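Local coordinates for protein putative D-alanine N-acetyltransferase of GNAT family (PDB 2R7H) that probably transfers an acyl group, most likely acetyl from acetyl-CoA, as enzymes of the GNAT family generally do, at residues Ala151-Ala157 against Lys169-Leu174; Val120-Arg124 against Arg173-Ala177; Phe70-Thr74 against Leu115-Val119. All blocks are in the same frame, centred on the assembly; numbering follows the deposited sequence.

Interaction 1: residues Ala151-Ala157 against Lys169-Leu174; sequences AGFSAEA and KIIYRL
Ile171 O receives two successive amides of the neighbouring strand, Glu156 N at 2.7 Å and, through a weak bond, Ala157 N at 3.3 Å: a classic beta bulge. Before it, Ser154 and Arg173 make an antiparallel hydrogen-bonded pair, with Arg173 N 2.7 Å from Ser154 O; beyond it, Ile171 N gives an almost straight bond to Ala157 O. Glu156, the extra residue, throws an extended side chain across to Arg173. With CG opposite the backbone N (chi1 -174°), the carboxylate arrives where OE1 takes NH1 of Arg173 at 2.9 Å in a salt bridge. OE1 is met on its syn side, but the carboxylate and guanidinium planes stand 88° apart, so this is not a flat two-pronged pairing. Away from the charges, Leu174 CB sits over one face of the Phe153 ring, 3.8 Å from the centroid, in a CH-pi contact, while Leu174 CD1 reaches Gly152 O. Ala155 CB rests at Tyr172 CE1, 3.8 Å away, and Tyr172 OH is held by Glu149. A water links Ser154 OG, at 2.7 Å, with Arg173 O. Further out, Gly152, at positive phi, closes helix 142-150 with a Schellman motif and turns the chain towards strand 154-159. Lys160 of the second subunit takes Arg173 NH1 on its backbone O and gives its N to Glu156 OE2, and Ala157 packs on Ala157 of that subunit. The bulge thus adds a charged residue to the strand that is outermost within this chain, beside the subunit interface. There the two opposite charges probably offset one another, and the salt bridge and the two bonds to Lys160 of the second subunit together fix the ends of Glu156 and Arg173.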
ATOM      1  N   ALA B 151      20.958   6.244  -7.943  1.00 40.29           N
ATOM      2  CA  ALA B 151      21.129   6.193  -6.487  1.00 39.83           C
ATOM      3  C   ALA B 151      21.348   4.774  -5.961  1.00 39.08           C
ATOM      4  O   ALA B 151      21.475   4.582  -4.753  1.00 43.07           O
ATOM      5  CB  ALA B 151      19.953   6.873  -5.778  1.00 41.30           C
ATOM      6  N   GLY B 152      21.402   3.783  -6.839  1.00 37.48           N
ATOM      7  CA  GLY B 152      21.632   2.403  -6.428  1.00 38.78           C
ATOM      8  C   GLY B 152      20.389   1.547  -6.224  1.00 37.74           C
ATOM      9  O   GLY B 152      20.506   0.458  -5.670  1.00 37.52           O
ATOM     10  N   PHE B 153      19.215   2.051  -6.621  1.00 37.88           N
ATOM     11  CA  PHE B 153      17.961   1.280  -6.507  1.00 38.99           C
ATOM     12  C   PHE B 153      17.957   0.368  -7.703  1.00 38.89           C
ATOM     13  O   PHE B 153      18.518   0.700  -8.746  1.00 40.82           O
ATOM     14  CB  PHE B 153      16.657   2.104  -6.597  1.00 35.20           C
ATOM     15  CG  PHE B 153      16.271   2.910  -5.355  1.00 39.21           C
ATOM     16  CD1 PHE B 153      16.852   4.146  -5.060  1.00 35.71           C
ATOM     17  CD2 PHE B 153      15.199   2.478  -4.543  1.00 28.11           C
ATOM     18  CE1 PHE B 153      16.417   4.889  -3.942  1.00 40.49           C
ATOM     19  CE2 PHE B 153      14.767   3.204  -3.419  1.00 34.00           C
ATOM     20  CZ  PHE B 153      15.377   4.401  -3.111  1.00 39.34           C
ATOM     21  N   SER B 154      17.369  -0.800  -7.548  1.00 38.19           N
ATOM     22  CA  SER B 154      17.253  -1.733  -8.640  1.00 37.39           C
ATOM     23  C   SER B 154      15.742  -1.924  -8.864  1.00 34.87           C
ATOM     24  O   SER B 154      14.951  -1.895  -7.922  1.00 32.97           O
ATOM     25  CB  SER B 154      17.953  -3.052  -8.308  1.00 39.35           C
ATOM     26  OG  SER B 154      17.323  -3.689  -7.206  1.00 43.56           O
ATOM     27  N   ALA B 155      15.352  -2.002 -10.129  1.00 34.60           N
ATOM     28  CA  ALA B 155      13.994  -2.244 -10.546  1.00 34.02           C
ATOM     29  C   ALA B 155      13.743  -3.690 -10.180  1.00 34.37           C
ATOM     30  O   ALA B 155      14.325  -4.567 -10.780  1.00 39.06           O
ATOM     31  CB  ALA B 155      13.894  -2.060 -12.077  1.00 31.50           C
ATOM     32  N   GLU B 156      12.917  -3.966  -9.177  1.00 32.71           N
ATOM     33  CA  GLU B 156      12.641  -5.372  -8.783  1.00 30.96           C
ATOM     34  C   GLU B 156      11.323  -5.960  -9.293  1.00 32.82           C
ATOM     35  O   GLU B 156      11.210  -7.183  -9.392  1.00 34.42           O
ATOM     36  CB  GLU B 156      12.758  -5.542  -7.275  1.00 27.43           C
ATOM     37  CG  GLU B 156      12.643  -6.991  -6.788  1.00 30.94           C
ATOM     38  CD  GLU B 156      12.882  -7.158  -5.331  1.00 34.34           C
ATOM     39  OE1 GLU B 156      12.615  -6.203  -4.577  1.00 27.40           O
ATOM     40  OE2 GLU B 156      13.270  -8.282  -4.926  1.00 29.08           O
ATOM     41  N   ALA B 157      10.333  -5.122  -9.607  1.00 32.63           N
ATOM     42  CA  ALA B 157       9.035  -5.598 -10.088  1.00 32.20           C
ATOM     43  C   ALA B 157       8.409  -4.571 -11.019  1.00 34.00           C
ATOM     44  O   ALA B 157       8.625  -3.362 -10.869  1.00 30.31           O
ATOM     45  CB  ALA B 157       8.103  -5.833  -8.899  1.00 28.83           C
ATOM     46  N   LYS B 169       3.514   0.169 -13.149  1.00 31.69           N
ATOM     47  CA  LYS B 169       4.111   0.583 -11.887  1.00 30.48           C
ATOM     48  C   LYS B 169       5.406  -0.160 -11.839  1.00 30.84           C
ATOM     49  O   LYS B 169       5.386  -1.374 -12.050  1.00 29.45           O
ATOM     50  CB  LYS B 169       3.279   0.190 -10.652  1.00 31.97           C
ATOM     51  CG  LYS B 169       3.941   0.717  -9.323  1.00 33.81           C
ATOM     52  CD  LYS B 169       3.030   0.685  -8.142  1.00 32.00           C
ATOM     53  CE  LYS B 169       2.738  -0.642  -7.640  1.00 30.43           C
ATOM     54  NZ  LYS B 169       2.028  -0.527  -6.306  1.00 32.21           N
ATOM     55  N   ILE B 170       6.515   0.547 -11.576  1.00 28.30           N
ATOM     56  CA  ILE B 170       7.840  -0.072 -11.447  1.00 31.85           C
ATOM     57  C   ILE B 170       8.194   0.077  -9.965  1.00 29.85           C
ATOM     58  O   ILE B 170       8.063   1.178  -9.410  1.00 31.33           O
ATOM     59  CB  ILE B 170       8.966   0.556 -12.307  1.00 33.28           C
ATOM     60  CG1 ILE B 170       8.688   0.450 -13.814  1.00 38.56           C
ATOM     61  CG2 ILE B 170      10.313  -0.207 -12.045  1.00 26.60           C
ATOM     62  CD1 ILE B 170       7.533   1.174 -14.289  1.00 49.60           C
ATOM     63  N   ILE B 171       8.616  -1.021  -9.336  1.00 29.93           N
ATOM     64  CA  ILE B 171       8.975  -1.022  -7.907  1.00 30.75           C
ATOM     65  C   ILE B 171      10.484  -1.160  -7.834  1.00 30.40           C
ATOM     66  O   ILE B 171      11.069  -2.131  -8.363  1.00 32.91           O
ATOM     67  CB  ILE B 171       8.281  -2.132  -7.087  1.00 31.81           C
ATOM     68  CG1 ILE B 171       6.745  -2.064  -7.242  1.00 30.22           C
ATOM     69  CG2 ILE B 171       8.648  -1.974  -5.602  1.00 26.54           C
ATOM     70  CD1 ILE B 171       5.954  -3.215  -6.572  1.00 31.72           C
ATOM     71  N   TYR B 172      11.103  -0.140  -7.229  1.00 26.61           N
ATOM     72  CA  TYR B 172      12.524  -0.017  -7.053  1.00 28.92           C
ATOM     73  C   TYR B 172      12.889  -0.387  -5.643  1.00 29.80           C
ATOM     74  O   TYR B 172      12.252   0.017  -4.689  1.00 30.12           O
ATOM     75  CB  TYR B 172      12.982   1.427  -7.391  1.00 31.68           C
ATOM     76  CG  TYR B 172      13.073   1.684  -8.868  1.00 30.75           C
ATOM     77  CD1 TYR B 172      14.200   1.277  -9.593  1.00 34.76           C
ATOM     78  CD2 TYR B 172      12.071   2.346  -9.541  1.00 35.97           C
ATOM     79  CE1 TYR B 172      14.295   1.494 -10.949  1.00 34.49           C
ATOM     80  CE2 TYR B 172      12.176   2.569 -10.901  1.00 37.21           C
ATOM     81  CZ  TYR B 172      13.267   2.141 -11.588  1.00 32.12           C
ATOM     82  OH  TYR B 172      13.321   2.365 -12.929  1.00 35.08           O
ATOM     83  N   ARG B 173      13.956  -1.137  -5.509  1.00 29.51           N
ATOM     84  CA  ARG B 173      14.430  -1.629  -4.228  1.00 28.52           C
ATOM     85  C   ARG B 173      15.814  -1.060  -3.848  1.00 32.12           C
ATOM     86  O   ARG B 173      16.702  -1.047  -4.678  1.00 30.89           O
ATOM     87  CB  ARG B 173      14.628  -3.138  -4.410  1.00 27.42           C
ATOM     88  CG  ARG B 173      15.117  -3.937  -3.198  1.00 25.48           C
ATOM     89  CD  ARG B 173      15.712  -5.200  -3.687  1.00 31.17           C
ATOM     90  NE  ARG B 173      16.138  -6.040  -2.585  1.00 29.87           N
ATOM     91  CZ  ARG B 173      15.332  -6.820  -1.885  1.00 38.66           C
ATOM     92  NH1 ARG B 173      14.010  -6.841  -2.103  1.00 36.41           N
ATOM     93  NH2 ARG B 173      15.862  -7.539  -0.909  1.00 33.75           N
ATOM     94  N   LEU B 174      15.983  -0.603  -2.600  1.00 31.75           N
ATOM     95  CA  LEU B 174      17.319  -0.193  -2.118  1.00 31.09           C
ATOM     96  C   LEU B 174      17.588  -0.971  -0.841  1.00 31.37           C
ATOM     97  O   LEU B 174      16.822  -0.895   0.106  1.00 28.85           O
ATOM     98  CB  LEU B 174      17.413   1.294  -1.790  1.00 30.82           C
ATOM     99  CG  LEU B 174      18.783   1.863  -1.370  1.00 31.77           C
ATOM    100  CD1 LEU B 174      19.735   1.901  -2.537  1.00 34.57           C
ATOM    101  CD2 LEU B 174      18.616   3.260  -0.869  1.00 29.35           C
TER
HETATM  102  O   HOH W   1      18.729  -3.563  -4.910  1.00 54.67           O

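Interaction 2: residues Val120-Arg124 against Arg173-Ala177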
ATOM      1  N   VAL B 120      17.746   7.667   3.902  1.00 24.66           N
ATOM      2  CA  VAL B 120      18.482   6.401   4.085  1.00 25.74           C
ATOM      3  C   VAL B 120      19.191   6.353   5.443  1.00 26.90           C
ATOM      4  O   VAL B 120      19.173   5.338   6.089  1.00 26.77           O
ATOM      5  CB  VAL B 120      19.462   6.155   2.946  1.00 26.53           C
ATOM      6  CG1 VAL B 120      20.419   5.022   3.256  1.00 25.61           C
ATOM      7  CG2 VAL B 120      18.687   5.897   1.678  1.00 27.15           C
ATOM      8  N   HIS B 121      19.760   7.480   5.871  1.00 31.23           N
ATOM      9  CA  HIS B 121      20.393   7.600   7.175  1.00 29.75           C
ATOM     10  C   HIS B 121      19.377   7.308   8.261  1.00 30.34           C
ATOM     11  O   HIS B 121      19.620   6.515   9.170  1.00 28.16           O
ATOM     12  CB  HIS B 121      20.923   9.024   7.342  1.00 31.75           C
ATOM     13  CG  HIS B 121      21.257   9.402   8.748  1.00 32.91           C
ATOM     14  ND1 HIS B 121      20.320   9.918   9.618  1.00 43.19           N
ATOM     15  CD2 HIS B 121      22.431   9.382   9.427  1.00 35.84           C
ATOM     16  CE1 HIS B 121      20.895  10.177  10.780  1.00 43.03           C
ATOM     17  NE2 HIS B 121      22.178   9.870  10.685  1.00 38.17           N
ATOM     18  N   ASP B 122      18.220   7.946   8.154  1.00 33.42           N
ATOM     19  CA  ASP B 122      17.155   7.775   9.147  1.00 31.82           C
ATOM     20  C   ASP B 122      16.580   6.383   9.231  1.00 31.84           C
ATOM     21  O   ASP B 122      16.278   5.924  10.312  1.00 31.52           O
ATOM     22  CB  ASP B 122      16.022   8.761   8.921  1.00 31.78           C
ATOM     23  CG  ASP B 122      16.428  10.178   9.104  1.00 36.78           C
ATOM     24  OD1 ASP B 122      17.586  10.465   9.511  1.00 35.36           O
ATOM     25  OD2 ASP B 122      15.560  11.029   8.852  1.00 45.30           O
ATOM     26  N   VAL B 123      16.391   5.750   8.074  1.00 33.07           N
ATOM     27  CA  VAL B 123      15.881   4.397   7.956  1.00 31.43           C
ATOM     28  C   VAL B 123      16.930   3.432   8.531  1.00 31.67           C
ATOM     29  O   VAL B 123      16.579   2.492   9.230  1.00 31.75           O
ATOM     30  CB  VAL B 123      15.507   4.052   6.493  1.00 31.52           C
ATOM     31  CG1 VAL B 123      15.330   2.572   6.303  1.00 30.80           C
ATOM     32  CG2 VAL B 123      14.253   4.830   6.074  1.00 25.93           C
ATOM     33  N   ARG B 124      18.198   3.624   8.195  1.00 31.58           N
ATOM     34  CA  ARG B 124      19.241   2.812   8.801  1.00 34.97           C
ATOM     35  C   ARG B 124      19.221   2.886  10.346  1.00 33.12           C
ATOM     36  O   ARG B 124      19.309   1.847  11.013  1.00 35.05           O
ATOM     37  CB  ARG B 124      20.611   3.228   8.316  1.00 37.04           C
ATOM     38  CG  ARG B 124      20.921   2.728   6.970  1.00 45.49           C
ATOM     39  CD  ARG B 124      22.218   3.296   6.397  1.00 52.96           C
ATOM     40  NE  ARG B 124      22.548   2.578   5.157  1.00 54.30           N
ATOM     41  CZ  ARG B 124      23.457   2.953   4.251  1.00 54.26           C
ATOM     42  NH1 ARG B 124      24.071   4.146   4.296  1.00 46.35           N
ATOM     43  NH2 ARG B 124      23.652   2.153   3.201  1.00 59.03           N
ATOM     44  N   ARG B 173      13.956  -1.137  -5.509  1.00 29.51           N
ATOM     45  CA  ARG B 173      14.430  -1.629  -4.228  1.00 28.52           C
ATOM     46  C   ARG B 173      15.814  -1.060  -3.848  1.00 32.12           C
ATOM     47  O   ARG B 173      16.702  -1.047  -4.678  1.00 30.89           O
ATOM     48  CB  ARG B 173      14.628  -3.138  -4.410  1.00 27.42           C
ATOM     49  CG  ARG B 173      15.117  -3.937  -3.198  1.00 25.48           C
ATOM     50  CD  ARG B 173      15.712  -5.200  -3.687  1.00 31.17           C
ATOM     51  NE  ARG B 173      16.138  -6.040  -2.585  1.00 29.87           N
ATOM     52  CZ  ARG B 173      15.332  -6.820  -1.885  1.00 38.66           C
ATOM     53  NH1 ARG B 173      14.010  -6.841  -2.103  1.00 36.41           N
ATOM     54  NH2 ARG B 173      15.862  -7.539  -0.909  1.00 33.75           N
ATOM     55  N   LEU B 174      15.983  -0.603  -2.600  1.00 31.75           N
ATOM     56  CA  LEU B 174      17.319  -0.193  -2.118  1.00 31.09           C
ATOM     57  C   LEU B 174      17.588  -0.971  -0.841  1.00 31.37           C
ATOM     58  O   LEU B 174      16.822  -0.895   0.106  1.00 28.85           O
ATOM     59  CB  LEU B 174      17.413   1.294  -1.790  1.00 30.82           C
ATOM     60  CG  LEU B 174      18.783   1.863  -1.370  1.00 31.77           C
ATOM     61  CD1 LEU B 174      19.735   1.901  -2.537  1.00 34.57           C
ATOM     62  CD2 LEU B 174      18.616   3.260  -0.869  1.00 29.35           C
ATOM     63  N   GLU B 175      18.644  -1.767  -0.830  1.00 33.56           N
ATOM     64  CA  GLU B 175      19.048  -2.505   0.373  1.00 33.79           C
ATOM     65  C   GLU B 175      19.853  -1.485   1.156  1.00 35.55           C
ATOM     66  O   GLU B 175      20.818  -0.890   0.641  1.00 33.05           O
ATOM     67  CB  GLU B 175      19.862  -3.734   0.030  1.00 36.25           C
ATOM     68  CG  GLU B 175      19.032  -4.728  -0.776  1.00 37.51           C
ATOM     69  CD  GLU B 175      19.713  -6.011  -1.119  1.00 49.80           C
ATOM     70  OE1 GLU B 175      20.798  -6.283  -0.577  1.00 61.50           O
ATOM     71  OE2 GLU B 175      19.144  -6.768  -1.939  1.00 53.42           O
ATOM     72  N   VAL B 176      19.407  -1.259   2.384  1.00 38.04           N
ATOM     73  CA  VAL B 176      19.953  -0.269   3.339  1.00 42.21           C
ATOM     74  C   VAL B 176      20.914  -0.837   4.420  1.00 46.76           C
ATOM     75  O   VAL B 176      21.709  -0.094   5.024  1.00 47.91           O
ATOM     76  CB  VAL B 176      18.743   0.545   3.939  1.00 41.88           C
ATOM     77  CG1 VAL B 176      18.903   0.850   5.359  1.00 47.23           C
ATOM     78  CG2 VAL B 176      18.421   1.790   3.064  1.00 38.33           C
ATOM     79  N   ALA B 177      20.871  -2.143   4.637  1.00 49.20           N
ATOM     80  CA  ALA B 177      21.709  -2.789   5.616  1.00 53.83           C
ATOM     81  C   ALA B 177      21.943  -4.207   5.123  1.00 58.73           C
ATOM     82  O   ALA B 177      21.931  -4.432   3.900  1.00 62.01           O
ATOM     83  CB  ALA B 177      21.023  -2.780   6.975  1.00 52.33           C
ATOM     84  OXT ALA B 177      22.133  -5.145   5.906  1.00 62.51           O
TER
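Arg124 and Val176 supply the polar link between helix 111-125 and the C-terminal tail: Arg124 NE donates to Val176 O at 2.8 Å. The bond is fairly straight (157°) and lies in the carbonyl plane on a lone pair, with the oxygen at the edge of the guanidinium. The arginine side chain runs out extended from CG to NE, and one face of its guanidinium is covered, towards the rim, by Val120 CG1 from one helical turn earlier. The apolar contacts on the helix side come from Val120 and Val123, two valines one turn apart. Val120 divides its branches, CG2 meeting Leu174 CD2 at 3.7 Å and CG1 meeting Val176 CG2 at 3.8 Å. Val120 and Leu174 cross at about a right angle, whereas Val120 and Val176 slide past each other in opposite directions. Val123 CG1 approaches the other branch of Val176, CG1, at 4.1 Å, these two valines again crossing nearly at right angles. That branch also lies against Arg124 CG, a very short approach that should be regarded as doubtful, as should the unusual Val176 chi1 of 142°, well off a staggered position. Val176 is further tied by backbone bonding to Arg129, just ahead of strand 130-136. Helix 111-125 is the connection between parallel strands 94-102 and 130-136, a beta-alpha-beta crossover as in other GNAT proteins, and here its C-terminal turns pack on the last residues of the chain.

Interaction 3: residues Phe70-Thr74 against Leu115-Val119; sequences FVFAT and LLAEV
Leu115 and Val119, both in touch with strand 69-75, are linked to each other by the helical bond from Val119 N to Leu115 O, 3.1 Å long; no hydrogen bond passes between helix and strand. The contact across is made by methyl groups. Leu115 reaches over with one branch, CD2, which lies 3.5 Å from the backbone oxygen Val71 O. The same methyl touches Val71 CG1, the two side chains sliding past each other in opposite directions, and it meets Ala73 CB at 3.9 Å. CG opposite the carbonyl carbon (chi1 -78°) swings this branch towards the strand, although the leucine CB itself does not point there. Val71 aims its CB at the helix and divides its two methyls among three helical residues. CG1 touches Leu115 and, at 3.8 Å, Glu118 CB, whereas CG2 goes to Val119 CG2 at 4.0 Å, the two valines crossing at a slant. Glu118 contributes only its aliphatic root. Its chain bends at chi2 (-51°), and the carboxylate leads away from the strand to form a salt bridge with Arg24. Leu115 is also packed by Phe22, Ile100 and Val102, which places its tip among strands 21-23, 69-75 and 94-102. The join is therefore between a helix and one face of the central sheet, made through van der Waals contact: the strand's peptide groups bond to neighbouring strands at Ala83 and Arg23, and the one charged side chain of the helix that takes part sends its ionic end out to Arg24.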
ATOM      1  N   PHE B  70       9.310  12.827   7.544  1.00 35.70           N
ATOM      2  CA  PHE B  70       9.734  13.871   6.626  1.00 36.93           C
ATOM      3  C   PHE B  70      11.154  14.356   6.845  1.00 37.62           C
ATOM      4  O   PHE B  70      11.631  14.347   7.976  1.00 37.57           O
ATOM      5  CB  PHE B  70       8.842  15.114   6.873  1.00 37.21           C
ATOM      6  CG  PHE B  70       7.390  14.884   6.610  1.00 35.80           C
ATOM      7  CD1 PHE B  70       6.549  14.430   7.607  1.00 41.74           C
ATOM      8  CD2 PHE B  70       6.882  15.064   5.349  1.00 37.36           C
ATOM      9  CE1 PHE B  70       5.205  14.171   7.356  1.00 38.75           C
ATOM     10  CE2 PHE B  70       5.552  14.800   5.095  1.00 42.37           C
ATOM     11  CZ  PHE B  70       4.716  14.351   6.106  1.00 39.61           C
ATOM     12  N   VAL B  71      11.816  14.753   5.748  1.00 36.04           N
ATOM     13  CA  VAL B  71      13.154  15.422   5.802  1.00 34.06           C
ATOM     14  C   VAL B  71      12.926  16.650   4.909  1.00 33.21           C
ATOM     15  O   VAL B  71      12.651  16.497   3.717  1.00 31.58           O
ATOM     16  CB  VAL B  71      14.359  14.621   5.235  1.00 32.59           C
ATOM     17  CG1 VAL B  71      15.625  15.498   5.339  1.00 30.12           C
ATOM     18  CG2 VAL B  71      14.553  13.262   5.942  1.00 28.52           C
ATOM     19  N   PHE B  72      12.933  17.845   5.498  1.00 35.72           N
ATOM     20  CA  PHE B  72      12.731  19.093   4.768  1.00 37.36           C
ATOM     21  C   PHE B  72      14.077  19.780   4.528  1.00 39.15           C
ATOM     22  O   PHE B  72      14.827  19.943   5.470  1.00 39.83           O
ATOM     23  CB  PHE B  72      11.852  20.056   5.586  1.00 38.10           C
ATOM     24  CG  PHE B  72      10.518  19.478   6.005  1.00 34.64           C
ATOM     25  CD1 PHE B  72       9.504  19.333   5.088  1.00 38.71           C
ATOM     26  CD2 PHE B  72      10.281  19.103   7.323  1.00 38.55           C
ATOM     27  CE1 PHE B  72       8.285  18.814   5.459  1.00 42.03           C
ATOM     28  CE2 PHE B  72       9.060  18.603   7.708  1.00 42.70           C
ATOM     29  CZ  PHE B  72       8.052  18.455   6.765  1.00 37.20           C
ATOM     30  N   ALA B  73      14.402  20.125   3.277  1.00 40.11           N
ATOM     31  CA  ALA B  73      15.637  20.845   2.935  1.00 37.88           C
ATOM     32  C   ALA B  73      15.244  22.338   2.903  1.00 39.24           C
ATOM     33  O   ALA B  73      14.358  22.729   2.119  1.00 37.20           O
ATOM     34  CB  ALA B  73      16.165  20.388   1.569  1.00 34.29           C
ATOM     35  N   THR B  74      15.823  23.159   3.791  1.00 40.93           N
ATOM     36  CA  THR B  74      15.514  24.611   3.818  1.00 43.91           C
ATOM     37  C   THR B  74      16.752  25.507   3.558  1.00 44.36           C
ATOM     38  O   THR B  74      17.876  25.113   3.840  1.00 40.44           O
ATOM     39  CB  THR B  74      14.875  25.056   5.151  1.00 43.87           C
ATOM     40  OG1 THR B  74      15.769  24.736   6.225  1.00 49.28           O
ATOM     41  CG2 THR B  74      13.548  24.385   5.386  1.00 44.42           C
ATOM     42  N   LEU B 115      18.607  14.712  -0.192  1.00 30.17           N
ATOM     43  CA  LEU B 115      17.399  14.341   0.547  1.00 29.08           C
ATOM     44  C   LEU B 115      17.273  12.826   0.675  1.00 26.45           C
ATOM     45  O   LEU B 115      16.966  12.340   1.758  1.00 27.20           O
ATOM     46  CB  LEU B 115      16.148  14.960  -0.081  1.00 27.57           C
ATOM     47  CG  LEU B 115      15.915  16.425   0.233  1.00 28.93           C
ATOM     48  CD1 LEU B 115      14.933  17.073  -0.801  1.00 28.55           C
ATOM     49  CD2 LEU B 115      15.427  16.593   1.666  1.00 30.00           C
ATOM     50  N   LEU B 116      17.513  12.084  -0.395  1.00 30.01           N
ATOM     51  CA  LEU B 116      17.466  10.623  -0.325  1.00 28.83           C
ATOM     52  C   LEU B 116      18.534  10.097   0.677  1.00 28.87           C
ATOM     53  O   LEU B 116      18.276   9.147   1.412  1.00 28.70           O
ATOM     54  CB  LEU B 116      17.721   9.993  -1.684  1.00 28.52           C
ATOM     55  CG  LEU B 116      17.815   8.467  -1.771  1.00 28.37           C
ATOM     56  CD1 LEU B 116      16.526   7.702  -1.381  1.00 27.00           C
ATOM     57  CD2 LEU B 116      18.259   8.078  -3.153  1.00 28.39           C
ATOM     58  N   ALA B 117      19.755  10.660   0.636  1.00 26.61           N
ATOM     59  CA  ALA B 117      20.806  10.248   1.578  1.00 28.63           C
ATOM     60  C   ALA B 117      20.335  10.431   3.046  1.00 27.70           C
ATOM     61  O   ALA B 117      20.602   9.600   3.923  1.00 29.80           O
ATOM     62  CB  ALA B 117      22.112  10.999   1.294  1.00 29.24           C
ATOM     63  N   GLU B 118      19.608  11.498   3.316  1.00 26.09           N
ATOM     64  CA  GLU B 118      19.107  11.705   4.669  1.00 25.62           C
ATOM     65  C   GLU B 118      18.023  10.679   5.067  1.00 28.37           C
ATOM     66  O   GLU B 118      17.977  10.214   6.222  1.00 27.24           O
ATOM     67  CB  GLU B 118      18.594  13.144   4.827  1.00 28.40           C
ATOM     68  CG  GLU B 118      19.654  14.227   4.635  1.00 33.09           C
ATOM     69  CD  GLU B 118      20.934  14.028   5.451  1.00 38.85           C
ATOM     70  OE1 GLU B 118      20.850  13.732   6.643  1.00 38.03           O
ATOM     71  OE2 GLU B 118      22.029  14.176   4.867  1.00 43.07           O
ATOM     72  N   VAL B 119      17.115  10.365   4.133  1.00 26.85           N
ATOM     73  CA  VAL B 119      16.086   9.375   4.393  1.00 25.08           C
ATOM     74  C   VAL B 119      16.746   8.040   4.703  1.00 23.56           C
ATOM     75  O   VAL B 119      16.333   7.352   5.621  1.00 27.78           O
ATOM     76  CB  VAL B 119      15.122   9.219   3.185  1.00 24.70           C
ATOM     77  CG1 VAL B 119      14.306   7.958   3.325  1.00 26.11           C
ATOM     78  CG2 VAL B 119      14.262  10.545   3.021  1.00 22.14           C
TER

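From the N terminus, interaction 3 comes first, closing a 40-residue loop that contains strands 78-87 and 94-102 and laying helix 111-125 on the early part of the sheet. The same helix then continues into interaction 2, whose loop spans 48 residues up to the C-terminal tail. Interaction 1, a far more local hairpin, opens within that span and ends on the same strand, overlapping interaction 2 at Arg173 and Leu174. Leu116, on the helix of interaction 3, packs on Ala151 and Phe153 of interaction 1. Interactions 3 and 2 thus tie helix 111-125 to strands 69-75 and 167-175, and interaction 1 adds strand 154-159 beside the latter.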